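Local coordinates for uncharacterized conserved protein of COG5135 (Nostoc punctiforme, PDB 2I51) that binds flavin mononucleotide and is probably a flavin-dependent oxidoreductase of the pyridoxamine 5'-phosphate oxidase family, acting on an unknown substrate, at residues R62-K65 and A66-Q70; W79-N83 and T84-F88; A109-A112 and M113-L117; R122-F125 and G126-Y129. All coordinates share one frame; numbering follows the deposited sequence.

Contact 1. Residues R62-K65 and A66-Q70; sequences RSAK and ADQIQ. With FMN (flavin mononucleotide), chain C; EDO (1,2-ethanediol), chain N; EDO (1,2-ethanediol), chain U.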
loop_
_atom_site.group_PDB
_atom_site.type_symbol
_atom_site.label_atom_id
_atom_site.label_comp_id
_atom_site.label_asym_id
_atom_site.label_seq_id
_atom_site.Cartn_x
_atom_site.Cartn_y
_atom_site.Cartn_z
ATOM N N ARG A 62 -15.071 9.565 10.478
ATOM C CA ARG A 62 -15.791 10.013 9.279
ATOM C C ARG A 62 -15.163 9.486 8.007
ATOM O O ARG A 62 -15.762 9.620 6.935
ATOM C CB ARG A 62 -15.793 11.550 9.213
ATOM C CG ARG A 62 -16.542 12.172 10.379
ATOM C CD ARG A 62 -16.388 13.687 10.418
ATOM N NE ARG A 62 -15.009 14.096 10.534
ATOM C CZ ARG A 62 -14.552 15.326 10.326
ATOM N NH1 ARG A 62 -15.393 16.320 10.042
ATOM N NH2 ARG A 62 -13.250 15.578 10.417
ATOM N N SER A 63 -13.966 8.916 8.099
ATOM C CA SER A 63 -13.308 8.410 6.887
ATOM C C SER A 63 -13.924 7.084 6.394
ATOM O O SER A 63 -14.552 6.307 7.121
ATOM C CB SER A 63 -11.829 8.262 7.107
ATOM O OG SER A 63 -11.574 7.214 7.999
ATOM N N ALA A 64 -13.765 6.828 5.087
ATOM C CA ALA A 64 -14.291 5.619 4.517
ATOM C C ALA A 64 -13.769 4.347 5.159
ATOM O O ALA A 64 -14.516 3.351 5.275
ATOM C CB ALA A 64 -13.971 5.575 3.018
ATOM N N LYS A 65 -12.501 4.354 5.559
ATOM C CA LYS A 65 -11.891 3.139 6.062
ATOM C C LYS A 65 -12.592 2.733 7.358
ATOM O O LYS A 65 -12.609 1.576 7.698
ATOM C CB LYS A 65 -10.403 3.286 6.312
ATOM C CG LYS A 65 -9.998 4.034 7.607
ATOM C CD LYS A 65 -8.512 4.258 7.712
ATOM C CE LYS A 65 -8.005 5.373 6.845
ATOM N NZ LYS A 65 -8.795 6.676 6.909
ATOM N N ALA A 66 -13.138 3.704 8.100
ATOM C CA ALA A 66 -13.802 3.351 9.382
ATOM C C ALA A 66 -14.913 2.348 9.164
ATOM O O ALA A 66 -14.963 1.323 9.849
ATOM C CB ALA A 66 -14.296 4.610 10.132
ATOM N N ASP A 67 -15.779 2.595 8.190
ATOM C CA ASP A 67 -16.863 1.659 7.954
ATOM C C ASP A 67 -16.357 0.365 7.342
ATOM O O ASP A 67 -16.853 -0.723 7.619
ATOM C CB ASP A 67 -17.927 2.237 7.032
ATOM C CG ASP A 67 -19.110 1.323 6.911
ATOM O OD1 ASP A 67 -19.802 1.128 7.939
ATOM O OD2 ASP A 67 -19.317 0.755 5.816
ATOM N N GLN A 68 -15.326 0.465 6.505
ATOM C CA GLN A 68 -14.780 -0.756 5.901
ATOM C C GLN A 68 -14.265 -1.673 7.013
ATOM O O GLN A 68 -14.484 -2.880 6.975
ATOM C CB GLN A 68 -13.624 -0.455 4.940
ATOM C CG GLN A 68 -14.017 0.411 3.701
ATOM C CD GLN A 68 -12.840 0.988 2.968
ATOM O OE1 GLN A 68 -11.685 0.627 3.213
ATOM N NE2 GLN A 68 -13.121 1.906 2.047
ATOM N N ILE A 69 -13.566 -1.102 7.981
ATOM C CA ILE A 69 -12.961 -1.875 9.067
ATOM C C ILE A 69 -14.033 -2.487 9.964
ATOM O O ILE A 69 -13.926 -3.640 10.398
ATOM C CB ILE A 69 -11.970 -0.986 9.840
ATOM C CG1 ILE A 69 -10.785 -0.677 8.929
ATOM C CG2 ILE A 69 -11.505 -1.630 11.140
ATOM C CD1 ILE A 69 -9.884 0.440 9.386
ATOM N N GLN A 70 -15.078 -1.724 10.256
ATOM C CA GLN A 70 -16.157 -2.262 11.055
ATOM C C GLN A 70 -16.798 -3.481 10.423
ATOM O O GLN A 70 -17.179 -4.417 11.130
ATOM C CB GLN A 70 -17.203 -1.166 11.309
ATOM C CG GLN A 70 -16.624 -0.015 12.131
HETATM N N1 FMN C . -4.944 8.982 7.215
HETATM C C2 FMN C . -5.284 8.519 8.432
HETATM O O2 FMN C . -6.444 8.199 8.710
HETATM N N3 FMN C . -4.305 8.342 9.389
HETATM C C4 FMN C . -2.995 8.648 9.168
HETATM O O4 FMN C . -2.073 8.344 10.012
HETATM C C4A FMN C . -2.630 9.125 7.919
HETATM N N5 FMN C . -1.320 9.477 7.644
HETATM C C5A FMN C . -0.983 9.765 6.294
HETATM C C6 FMN C . 0.337 10.001 5.975
HETATM C C7 FMN C . 0.743 10.319 4.668
HETATM C C7M FMN C . 2.206 10.316 4.307
HETATM C C8 FMN C . -0.260 10.444 3.708
HETATM C C8M FMN C . 0.138 10.530 2.229
HETATM C C9 FMN C . -1.601 10.226 4.033
HETATM C C9A FMN C . -1.970 9.928 5.337
HETATM N N10 FMN C . -3.285 9.730 5.690
HETATM C C10 FMN C . -3.625 9.281 6.929
HETATM C "C1'" FMN C . -4.418 10.038 4.717
HETATM C "C2'" FMN C . -4.859 8.711 4.085
HETATM O "O2'" FMN C . -3.830 8.198 3.200
HETATM C "C3'" FMN C . -6.215 8.794 3.357
HETATM O "O3'" FMN C . -6.142 9.863 2.434
HETATM C "C4'" FMN C . -7.297 9.103 4.413
HETATM O "O4'" FMN C . -7.145 8.384 5.641
HETATM C "C5'" FMN C . -8.640 8.690 3.814
HETATM O "O5'" FMN C . -8.604 7.300 3.515
HETATM P P FMN C . -9.938 6.471 3.438
HETATM O O1P FMN C . -10.553 6.312 4.783
HETATM O O2P FMN C . -10.883 7.277 2.492
HETATM O O3P FMN C . -9.619 5.183 2.751
HETATM C C1 EDO N . -17.149 5.456 8.286
HETATM O O1 EDO N . -16.802 4.990 6.981
HETATM C C2 EDO N . -17.661 6.868 8.149
HETATM O O2 EDO N . -18.605 7.130 9.189
HETATM C C1 EDO U . -13.015 10.237 1.847
HETATM O O1 EDO U . -14.307 9.898 2.393
HETATM C C2 EDO U . -12.103 10.066 3.030
HETATM O O2 EDO U . -12.611 8.868 3.524
#
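Ser-63 and Ala-66 meet in the first turn of helix 64-71, whose amino-terminal end receives the phosphate of flavin mononucleotide. This belongs to the FMN-binding fold of the pyridoxamine 5'-phosphate oxidase family. Backbone bonds build the turn. Ala-66 N binds Ser-63 O, Gln-68 N binds Ala-64 O, and Ile-69 N binds Lys-65 O at 2.9 Å.

The tight side is that of Lys-65. Its CG sits between the backbone N and the carbonyl carbon (chi1 78°), and the chain bends again at chi3 and chi4, which curls the amine back to the flavin. Lys-65 NZ binds FMN O1P at 2.8 Å and FMN O4' at 2.7 Å. It also binds Thr-59 and, weakly, Ser-63 OG, which has Asp-60 O as a further partner. Lys-65 N joins FMN O1P at 2.9 Å, so one residue grips this oxygen from its backbone and its tip. The amine and the helix start would probably both steady the phosphate charge. Ala-64 CB lies 3.6 Å from FMN O2P. By the phosphate, a 1,2-ethanediol O2 accepts a nearly straight bond (170°) from Ala-64 N at 2.8 Å. On the helix's sheet side, where Ile-69 touches Leu-94, Ile-69 CD1 lies 4.0 Å from Lys-65 CG. Gln-68 runs alongside Ala-64 O, and its OE1 is held by Thr-31 and Arg-41.

The loose side carries the exposed Asp-67. Its carboxylate leads away from the turn to Gln-71. A second 1,2-ethanediol, like the first probably from the crystallisation liquor, sits here, and its O1 binds Ser-63 O at 2.6 Å.

Contact 2. Residues W79-N83 and T84-F88; sequences WYFPN and TREQF. With FMN (flavin mononucleotide), chain P; EDO (1,2-ethanediol), chain D.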
loop_
_atom_site.group_PDB
_atom_site.type_symbol
_atom_site.label_atom_id
_atom_site.label_comp_id
_atom_site.label_asym_id
_atom_site.label_seq_id
_atom_site.Cartn_x
_atom_site.Cartn_y
_atom_site.Cartn_z
ATOM N N TRP A 79 4.902 -2.321 4.289
ATOM C CA TRP A 79 5.797 -1.306 4.876
ATOM C C TRP A 79 7.172 -1.451 4.241
ATOM O O TRP A 79 7.841 -2.478 4.429
ATOM C CB TRP A 79 5.856 -1.527 6.340
ATOM C CG TRP A 79 6.474 -0.419 7.179
ATOM C CD1 TRP A 79 7.012 0.777 6.773
ATOM C CD2 TRP A 79 6.477 -0.407 8.615
ATOM N NE1 TRP A 79 7.336 1.538 7.897
ATOM C CE2 TRP A 79 6.997 0.846 9.016
ATOM C CE3 TRP A 79 6.014 -1.286 9.588
ATOM C CZ2 TRP A 79 7.111 1.198 10.376
ATOM C CZ3 TRP A 79 6.193 -0.980 10.909
ATOM C CH2 TRP A 79 6.709 0.253 11.276
ATOM N N TYR A 80 7.570 -0.458 3.467
ATOM C CA TYR A 80 8.832 -0.458 2.776
ATOM C C TYR A 80 9.785 0.543 3.406
ATOM O O TYR A 80 9.424 1.723 3.667
ATOM C CB TYR A 80 8.666 -0.159 1.248
ATOM C CG TYR A 80 9.957 -0.166 0.518
ATOM C CD1 TYR A 80 10.678 -1.351 0.397
ATOM C CD2 TYR A 80 10.544 0.991 0.021
ATOM C CE1 TYR A 80 11.921 -1.397 -0.193
ATOM C CE2 TYR A 80 11.806 0.954 -0.592
ATOM C CZ TYR A 80 12.491 -0.255 -0.723
ATOM O OH TYR A 80 13.721 -0.314 -1.287
ATOM N N PHE A 81 11.011 0.095 3.658
ATOM C CA PHE A 81 12.067 0.872 4.308
ATOM C C PHE A 81 13.124 1.201 3.278
ATOM O O PHE A 81 13.881 0.356 2.865
ATOM C CB PHE A 81 12.668 0.049 5.444
ATOM C CG PHE A 81 11.789 -0.032 6.650
ATOM C CD1 PHE A 81 11.840 0.922 7.625
ATOM C CD2 PHE A 81 10.873 -1.066 6.790
ATOM C CE1 PHE A 81 11.016 0.837 8.780
ATOM C CE2 PHE A 81 10.035 -1.150 7.882
ATOM C CZ PHE A 81 10.121 -0.227 8.900
ATOM N N PRO A 82 13.150 2.469 2.816
ATOM C CA PRO A 82 13.963 2.769 1.660
ATOM C C PRO A 82 15.460 2.757 1.810
ATOM O O PRO A 82 16.160 2.467 0.841
ATOM C CB PRO A 82 13.457 4.155 1.217
ATOM C CG PRO A 82 12.227 4.352 1.820
ATOM C CD PRO A 82 12.268 3.588 3.172
ATOM N N ASN A 83 15.974 3.001 3.013
ATOM C CA ASN A 83 17.423 3.048 3.196
ATOM C C ASN A 83 18.025 1.644 3.256
ATOM O O ASN A 83 19.158 1.418 2.917
ATOM C CB ASN A 83 17.771 3.709 4.523
ATOM C CG ASN A 83 18.164 5.130 4.398
ATOM O OD1 ASN A 83 18.201 5.691 3.310
ATOM N ND2 ASN A 83 18.469 5.741 5.551
ATOM N N THR A 84 17.260 0.694 3.768
ATOM C CA THR A 84 17.714 -0.669 3.890
ATOM C C THR A 84 17.109 -1.626 2.874
ATOM O O THR A 84 17.506 -2.784 2.841
ATOM C CB THR A 84 17.431 -1.188 5.302
ATOM O OG1 THR A 84 16.062 -0.979 5.612
ATOM C CG2 THR A 84 18.314 -0.426 6.348
ATOM N N ARG A 85 16.203 -1.134 2.022
ATOM C CA ARG A 85 15.638 -1.950 0.920
ATOM C C ARG A 85 14.996 -3.242 1.461
ATOM O O ARG A 85 15.255 -4.348 0.989
ATOM C CB ARG A 85 16.689 -2.231 -0.155
ATOM C CG ARG A 85 17.283 -0.971 -0.758
ATOM C CD ARG A 85 18.279 -1.303 -1.911
ATOM N NE ARG A 85 17.621 -1.958 -3.037
ATOM C CZ ARG A 85 18.019 -3.067 -3.665
ATOM N NH1 ARG A 85 19.151 -3.738 -3.364
ATOM N NH2 ARG A 85 17.265 -3.514 -4.648
ATOM N N GLU A 86 14.135 -3.078 2.476
ATOM C CA GLU A 86 13.404 -4.200 3.052
ATOM C C GLU A 86 11.926 -3.914 3.167
ATOM O O GLU A 86 11.539 -2.746 3.306
ATOM C CB GLU A 86 14.005 -4.602 4.391
ATOM C CG GLU A 86 13.877 -3.612 5.441
ATOM C CD GLU A 86 14.743 -3.958 6.676
ATOM O OE1 GLU A 86 14.598 -5.065 7.234
ATOM O OE2 GLU A 86 15.510 -3.073 7.108
ATOM N N GLN A 87 11.105 -4.951 3.089
ATOM C CA GLN A 87 9.693 -4.824 3.131
ATOM C C GLN A 87 9.135 -5.752 4.198
ATOM O O GLN A 87 9.600 -6.886 4.321
ATOM C CB GLN A 87 9.113 -5.225 1.783
ATOM C CG GLN A 87 7.587 -5.348 1.691
ATOM C CD GLN A 87 7.134 -5.721 0.310
ATOM O OE1 GLN A 87 6.680 -4.845 -0.435
ATOM N NE2 GLN A 87 7.250 -6.976 -0.037
ATOM N N PHE A 88 8.177 -5.254 4.983
ATOM C CA PHE A 88 7.380 -6.077 5.875
ATOM C C PHE A 88 5.925 -6.028 5.423
ATOM O O PHE A 88 5.336 -4.949 5.267
ATOM C CB PHE A 88 7.459 -5.621 7.321
ATOM C CG PHE A 88 8.805 -5.678 7.926
ATOM C CD1 PHE A 88 9.770 -4.740 7.636
ATOM C CD2 PHE A 88 9.113 -6.719 8.812
ATOM C CE1 PHE A 88 11.051 -4.792 8.240
ATOM C CE2 PHE A 88 10.382 -6.760 9.424
ATOM C CZ PHE A 88 11.332 -5.779 9.145
HETATM N N1 FMN P . 7.247 -8.240 -7.016
HETATM C C2 FMN P . 6.771 -8.295 -8.317
HETATM O O2 FMN P . 6.071 -9.242 -8.694
HETATM N N3 FMN P . 7.026 -7.273 -9.180
HETATM C C4 FMN P . 7.805 -6.179 -8.887
HETATM O O4 FMN P . 7.913 -5.216 -9.655
HETATM C C4A FMN P . 8.301 -6.112 -7.589
HETATM N N5 FMN P . 9.102 -5.031 -7.223
HETATM C C5A FMN P . 9.426 -4.902 -5.871
HETATM C C6 FMN P . 10.105 -3.772 -5.443
HETATM C C7 FMN P . 10.479 -3.607 -4.102
HETATM C C7M FMN P . 11.098 -2.297 -3.646
HETATM C C8 FMN P . 10.162 -4.597 -3.184
HETATM C C8M FMN P . 10.338 -4.344 -1.681
HETATM C C9 FMN P . 9.518 -5.738 -3.609
HETATM C C9A FMN P . 9.136 -5.920 -4.955
HETATM N N10 FMN P . 8.494 -7.091 -5.389
HETATM C C10 FMN P . 7.995 -7.156 -6.690
HETATM C "C1'" FMN P . 8.243 -8.262 -4.496
HETATM C "C2'" FMN P . 6.831 -8.168 -3.960
HETATM O "O2'" FMN P . 6.695 -7.084 -2.997
HETATM C "C3'" FMN P . 6.371 -9.503 -3.345
HETATM O "O3'" FMN P . 7.312 -9.931 -2.343
HETATM C "C4'" FMN P . 6.331 -10.555 -4.439
HETATM O "O4'" FMN P . 5.803 -10.080 -5.678
HETATM C "C5'" FMN P . 5.419 -11.657 -3.947
HETATM O "O5'" FMN P . 4.115 -11.172 -3.753
HETATM P P FMN P . 2.825 -12.096 -3.723
HETATM O O1P FMN P . 2.535 -12.541 -5.134
HETATM O O2P FMN P . 3.276 -13.271 -2.859
HETATM O O3P FMN P . 1.726 -11.306 -3.120
HETATM C C1 EDO D . 21.678 2.295 4.946
HETATM O O1 EDO D . 21.687 0.865 4.904
HETATM C C2 EDO D . 21.668 2.779 6.385
HETATM O O2 EDO D . 22.077 1.703 7.221
HETATM O O HOH W 1 15.016 -1.467 -3.656
#
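Thr-84 touches Phe-81, with Thr-84 OG1 3.6 Å from Phe-81 CB. The same hydroxyl gives its proton to the anti lone pair of Glu-86 OE2, 2.6 Å from Thr-84 OG1. Arg-85 follows with a positive phi of 56°. Its N makes a weak bond to Phe-81 O, and a long, weak one from Glu-86 N ends on the same oxygen. The Arg-85 side chain runs beside Tyr-80 in the same direction. A water lies at the edge of the guanidinium in its plane, accepts from Arg-85 NE at 2.7 Å and bonds to Tyr-80 OH.

Glu-86 O accepts from Phe-81 N at 2.9 Å. The Glu-86 carboxylate continues to Arg-17 and His-167. Gln-87 and Tyr-80 form a non-hydrogen-bonded pair, on the face away from Phe-81, Glu-86 and Phe-88. The Gln-87 CG is anti to the backbone N (chi1 171°), and the extended chain carries NE2 to FMN O2', 3.0 Å from Gln-87 NE2. Its OE1 binds Thr-42 of the second subunit. Beside it, Tyr-80 CD1 lies 3.7 Å from the flavin methyl C8M. A serine in place of Tyr-80 would probably open a gap beside the flavin methyls and leave the water without its hydroxyl partner.

Phe-88 exchanges two backbone bonds with Trp-79. Phe-88 CD1 touches Phe-81 CE2 at 3.6 Å, with the ring planes 79° apart, and the Phe-88 ring stacks on His-167. The whole is an antiparallel beta hairpin with a G1 beta bulge at Arg-85 and Glu-86 opposite Phe-81, one face of it lining the flavin site.

Contact 3. Residues A109-A112 and M113-L117; sequences ARIA and MWQEL. With EDO (1,2-ethanediol), chain E.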
loop_
_atom_site.group_PDB
_atom_site.type_symbol
_atom_site.label_atom_id
_atom_site.label_comp_id
_atom_site.label_asym_id
_atom_site.label_seq_id
_atom_site.Cartn_x
_atom_site.Cartn_y
_atom_site.Cartn_z
ATOM N N ALA A 109 -5.935 3.491 26.314
ATOM C CA ALA A 109 -5.007 3.524 25.210
ATOM C C ALA A 109 -5.362 4.604 24.226
ATOM O O ALA A 109 -4.513 5.271 23.691
ATOM C CB ALA A 109 -4.951 2.164 24.503
ATOM N N ARG A 110 -6.640 4.747 23.929
ATOM C CA ARG A 110 -7.095 5.805 23.018
ATOM C C ARG A 110 -6.794 7.209 23.542
ATOM O O ARG A 110 -6.330 8.087 22.796
ATOM C CB ARG A 110 -8.592 5.614 22.737
ATOM C CG ARG A 110 -9.273 6.701 21.871
ATOM C CD ARG A 110 -10.710 6.374 21.586
ATOM N NE ARG A 110 -11.398 7.484 20.938
ATOM C CZ ARG A 110 -12.219 8.341 21.540
ATOM N NH1 ARG A 110 -12.517 8.232 22.839
ATOM N NH2 ARG A 110 -12.720 9.347 20.829
ATOM N N ILE A 111 -7.067 7.394 24.815
ATOM C CA ILE A 111 -6.835 8.689 25.489
ATOM C C ILE A 111 -5.336 9.015 25.502
ATOM O O ILE A 111 -4.914 10.132 25.210
ATOM C CB ILE A 111 -7.403 8.672 26.924
ATOM C CG1 ILE A 111 -8.922 8.543 26.851
ATOM C CG2 ILE A 111 -7.003 9.970 27.660
ATOM C CD1 ILE A 111 -9.621 7.953 28.115
ATOM N N ALA A 112 -4.481 8.029 25.831
ATOM C CA ALA A 112 -3.055 8.213 25.808
ATOM C C ALA A 112 -2.578 8.612 24.428
ATOM O O ALA A 112 -1.741 9.494 24.293
ATOM C CB ALA A 112 -2.331 6.912 26.281
HETATM N N MSE A 113 -3.060 7.919 23.394
HETATM C CA MSE A 113 -2.643 8.268 22.045
HETATM C C MSE A 113 -2.986 9.721 21.714
HETATM O O MSE A 113 -2.175 10.478 21.164
HETATM C CB MSE A 113 -3.262 7.316 21.055
HETATM C CG MSE A 113 -3.003 7.558 19.577
HETATM SE SE MSE A 113 -1.306 6.823 18.966
HETATM C CE MSE A 113 -0.345 8.326 19.307
ATOM N N TRP A 114 -4.229 10.103 21.988
ATOM C CA TRP A 114 -4.676 11.483 21.764
ATOM C C TRP A 114 -3.732 12.477 22.407
ATOM O O TRP A 114 -3.347 13.489 21.818
ATOM C CB TRP A 114 -6.095 11.662 22.374
ATOM C CG TRP A 114 -6.625 13.044 22.241
ATOM C CD1 TRP A 114 -6.749 13.969 23.251
ATOM C CD2 TRP A 114 -7.138 13.661 21.069
ATOM N NE1 TRP A 114 -7.334 15.105 22.773
ATOM C CE2 TRP A 114 -7.581 14.955 21.433
ATOM C CE3 TRP A 114 -7.257 13.263 19.746
ATOM C CZ2 TRP A 114 -8.149 15.816 20.536
ATOM C CZ3 TRP A 114 -7.842 14.148 18.846
ATOM C CH2 TRP A 114 -8.262 15.405 19.253
ATOM N N GLN A 115 -3.401 12.225 23.668
ATOM C CA GLN A 115 -2.568 13.124 24.441
ATOM C C GLN A 115 -1.120 13.212 23.918
ATOM O O GLN A 115 -0.476 14.266 24.083
ATOM C CB GLN A 115 -2.583 12.703 25.893
ATOM C CG GLN A 115 -3.954 12.960 26.520
ATOM C CD GLN A 115 -3.984 12.603 27.977
ATOM O OE1 GLN A 115 -2.959 12.170 28.522
ATOM N NE2 GLN A 115 -5.147 12.701 28.616
ATOM N N GLU A 116 -0.640 12.133 23.315
ATOM C CA GLU A 116 0.709 12.062 22.794
ATOM C C GLU A 116 0.880 12.763 21.467
ATOM O O GLU A 116 2.024 13.029 21.013
ATOM C CB GLU A 116 1.101 10.563 22.673
ATOM C CG GLU A 116 1.304 9.932 24.015
ATOM C CD GLU A 116 1.266 8.398 24.096
ATOM O OE1 GLU A 116 1.193 7.741 23.043
ATOM O OE2 GLU A 116 1.330 7.863 25.248
ATOM N N LEU A 117 -0.209 13.024 20.775
ATOM C CA LEU A 117 -0.149 13.719 19.518
ATOM C C LEU A 117 0.371 15.147 19.624
ATOM O O LEU A 117 0.302 15.784 20.670
ATOM C CB LEU A 117 -1.519 13.767 18.867
ATOM C CG LEU A 117 -2.162 12.416 18.535
ATOM C CD1 LEU A 117 -3.526 12.692 17.917
ATOM C CD2 LEU A 117 -1.313 11.581 17.581
HETATM C C1 EDO E . 0.125 10.020 27.067
HETATM O O1 EDO E . 1.428 9.485 27.336
HETATM C C2 EDO E . -0.529 10.444 28.366
HETATM O O2 EDO E . -0.346 11.852 28.486
#
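The closing turns of helix 107-116 bring Ile-111 alongside Gln-115 and Ala-112 close to Glu-116. Backbone N-H groups of Met-113, Trp-114, Gln-115 and Glu-116 each bind the carbonyl four residues back. Trp-114 N to Arg-110 O, 3.0 Å, is the straightest of them, with 170° at the hydrogen. Gln-115 points the same way as Ile-111. Its CG is anti to the carbonyl carbon (chi1 -69°) and the chain runs on extended, which lays the amide beside Ile-111, with Gln-115 NE2 3.4 Å from Ile-111 CG2. That amide nitrogen is bonded to Ile-149 O.

The inner side of this alpha helix packs on the beta sheet. Met-113, built as selenomethionine, bears on strands 55-60 and 155-169. The Trp-114 ring meets Phe-155 edge-to-face, and its NE1 binds Asp-147 O. Arg-110 NE binds Phe-155 O.

Glu-116 leans back toward Ala-112, with Glu-116 CG 3.1 Å from Ala-112 O. Its OE1 forms a salt bridge with Arg-56. A 1,2-ethanediol, probably from the crystallisation liquor, bridges the outer side: its O1 binds Glu-116 OE2 at 2.6 Å, and its O2 binds Gln-115 OE1, also at 2.6 Å.

Contact 4. Residues R122-F125 and G126-Y129; sequences RLQF and GWPY. With EDO (1,2-ethanediol), chain I.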
loop_
_atom_site.group_PDB
_atom_site.type_symbol
_atom_site.label_atom_id
_atom_site.label_comp_id
_atom_site.label_asym_id
_atom_site.label_seq_id
_atom_site.Cartn_x
_atom_site.Cartn_y
_atom_site.Cartn_z
ATOM N N ARG A 122 -3.821 16.815 16.392
ATOM C CA ARG A 122 -5.188 16.900 16.954
ATOM C C ARG A 122 -6.113 17.832 16.176
ATOM O O ARG A 122 -7.292 17.562 16.016
ATOM C CB ARG A 122 -5.157 17.326 18.414
ATOM C CG ARG A 122 -4.653 16.260 19.391
ATOM C CD ARG A 122 -4.800 16.688 20.843
ATOM N NE ARG A 122 -3.793 17.683 21.239
ATOM C CZ ARG A 122 -2.574 17.372 21.653
ATOM N NH1 ARG A 122 -2.215 16.114 21.884
ATOM N NH2 ARG A 122 -1.700 18.342 21.824
ATOM N N LEU A 123 -5.538 18.954 15.678
ATOM C CA LEU A 123 -6.314 19.988 14.970
ATOM C C LEU A 123 -7.020 19.394 13.738
ATOM O O LEU A 123 -8.136 19.781 13.411
ATOM C CB LEU A 123 -5.406 21.166 14.536
ATOM C CG LEU A 123 -5.045 22.282 15.538
ATOM C CD1 LEU A 123 -3.846 23.094 15.069
ATOM C CD2 LEU A 123 -6.218 23.229 15.769
ATOM N N GLN A 124 -6.391 18.456 13.063
ATOM C CA GLN A 124 -6.979 17.882 11.844
ATOM C C GLN A 124 -8.306 17.200 12.072
ATOM O O GLN A 124 -9.118 17.110 11.171
ATOM C CB GLN A 124 -6.034 16.889 11.165
ATOM C CG GLN A 124 -4.768 17.454 10.667
ATOM C CD GLN A 124 -4.052 16.536 9.645
ATOM O OE1 GLN A 124 -4.575 15.494 9.235
ATOM N NE2 GLN A 124 -2.866 16.948 9.233
ATOM N N PHE A 125 -8.561 16.732 13.299
ATOM C CA PHE A 125 -9.844 16.112 13.586
ATOM C C PHE A 125 -10.981 17.150 13.615
ATOM O O PHE A 125 -12.148 16.765 13.569
ATOM C CB PHE A 125 -9.744 15.287 14.878
ATOM C CG PHE A 125 -8.883 14.061 14.690
ATOM C CD1 PHE A 125 -9.427 12.886 14.194
ATOM C CD2 PHE A 125 -7.505 14.139 14.849
ATOM C CE1 PHE A 125 -8.653 11.815 13.929
ATOM C CE2 PHE A 125 -6.705 13.059 14.561
ATOM C CZ PHE A 125 -7.289 11.870 14.090
ATOM N N GLY A 126 -10.633 18.448 13.600
ATOM C CA GLY A 126 -11.620 19.506 13.491
ATOM C C GLY A 126 -11.859 20.019 12.092
ATOM O O GLY A 126 -12.647 20.955 11.886
ATOM N N TRP A 127 -11.214 19.408 11.117
ATOM C CA TRP A 127 -11.390 19.787 9.706
ATOM C C TRP A 127 -12.748 19.338 9.157
ATOM O O TRP A 127 -13.429 18.503 9.740
ATOM C CB TRP A 127 -10.270 19.177 8.860
ATOM C CG TRP A 127 -8.930 19.823 9.019
ATOM C CD1 TRP A 127 -8.594 20.863 9.835
ATOM C CD2 TRP A 127 -7.743 19.456 8.327
ATOM N NE1 TRP A 127 -7.257 21.147 9.701
ATOM C CE2 TRP A 127 -6.712 20.295 8.773
ATOM C CE3 TRP A 127 -7.456 18.474 7.371
ATOM C CZ2 TRP A 127 -5.428 20.215 8.291
ATOM C CZ3 TRP A 127 -6.170 18.369 6.919
ATOM C CH2 TRP A 127 -5.174 19.253 7.354
ATOM N N PRO A 128 -13.200 19.965 8.061
ATOM C CA PRO A 128 -14.482 19.558 7.517
ATOM C C PRO A 128 -14.521 18.133 7.018
ATOM O O PRO A 128 -13.480 17.514 6.858
ATOM C CB PRO A 128 -14.732 20.559 6.376
ATOM C CG PRO A 128 -13.478 21.237 6.138
ATOM C CD PRO A 128 -12.598 21.097 7.354
ATOM N N TYR A 129 -15.740 17.639 6.819
ATOM C CA TYR A 129 -16.031 16.235 6.570
ATOM C C TYR A 129 -15.219 15.677 5.386
ATOM O O TYR A 129 -15.364 16.128 4.267
ATOM C CB TYR A 129 -17.515 16.045 6.297
ATOM C CG TYR A 129 -18.027 14.678 6.645
ATOM C CD1 TYR A 129 -17.694 13.575 5.879
ATOM C CD2 TYR A 129 -18.851 14.483 7.732
ATOM C CE1 TYR A 129 -18.167 12.309 6.194
ATOM C CE2 TYR A 129 -19.327 13.210 8.055
ATOM C CZ TYR A 129 -18.968 12.143 7.282
ATOM O OH TYR A 129 -19.418 10.874 7.574
HETATM C C1 EDO I . -6.944 12.113 10.372
HETATM O O1 EDO I . -6.682 13.420 10.915
HETATM C C2 EDO I . -5.905 11.133 10.906
HETATM O O2 EDO I . -4.656 11.769 11.271
#
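Gln-124 lies over one face of the Trp-127 indole, and the two side chains point the same way. Gln-124 CB is 3.5 Å from O1 of a 1,2-ethanediol and farther from the indole. CG is anti to the carbonyl carbon (chi1 -63°), which sends the chain out across the six-membered ring: Gln-124 CG is 3.7 Å from Trp-127 CZ2. Gln-124 CD then reaches Trp-127 CH2 at 3.7 Å. The amide lies nearly flat on the indole, the planes 14° apart. At the tip, NE2 also meets Trp-127 CH2, while OE1 takes a weak bond from the ethanediol. Gln-124 CA makes a CH-pi contact, 3.8 Å from the centroid of the five-membered ring of Trp-127.

Two backbone bonds close the turn: Gly-126 N to Leu-123 O at 2.8 Å, and Trp-127 N to Gln-124 O at 3.1 Å. An alanine in place of Trp-127 takes away the indole, which would probably set the Gln-124 side chain free to turn and leave Phe-141 without its edge-to-face mate.

The turn follows helix 119-123. Phe-125 packs on strand 55-60 and edge-to-face on Phe-155 of strand 155-169, while Trp-127 touches Pro-174 of the second subunit.

In the fold
Contacts 1, 3 and 4 gather round one flavin, and contact 2 serves another. Contact 1 holds the phosphate. The side chains of Phe-125 in contact 4 and Met-113 in contact 3 have their nearest atoms about 7 Å and about 9 Å from the same flavin. Contact 2 lies beyond the centre of the chain, with its centre about 27 Å from that of contact 1. Its flavin is bound by Lys-65 of the second subunit, so each site takes residues from both chains. Contacts 1 and 4 touch where Arg-62 NH1 meets Trp-127 O at 3.0 Å. Contacts 3 and 4 touch where Arg-122 NH1 meets Trp-114 O at 2.9 Å.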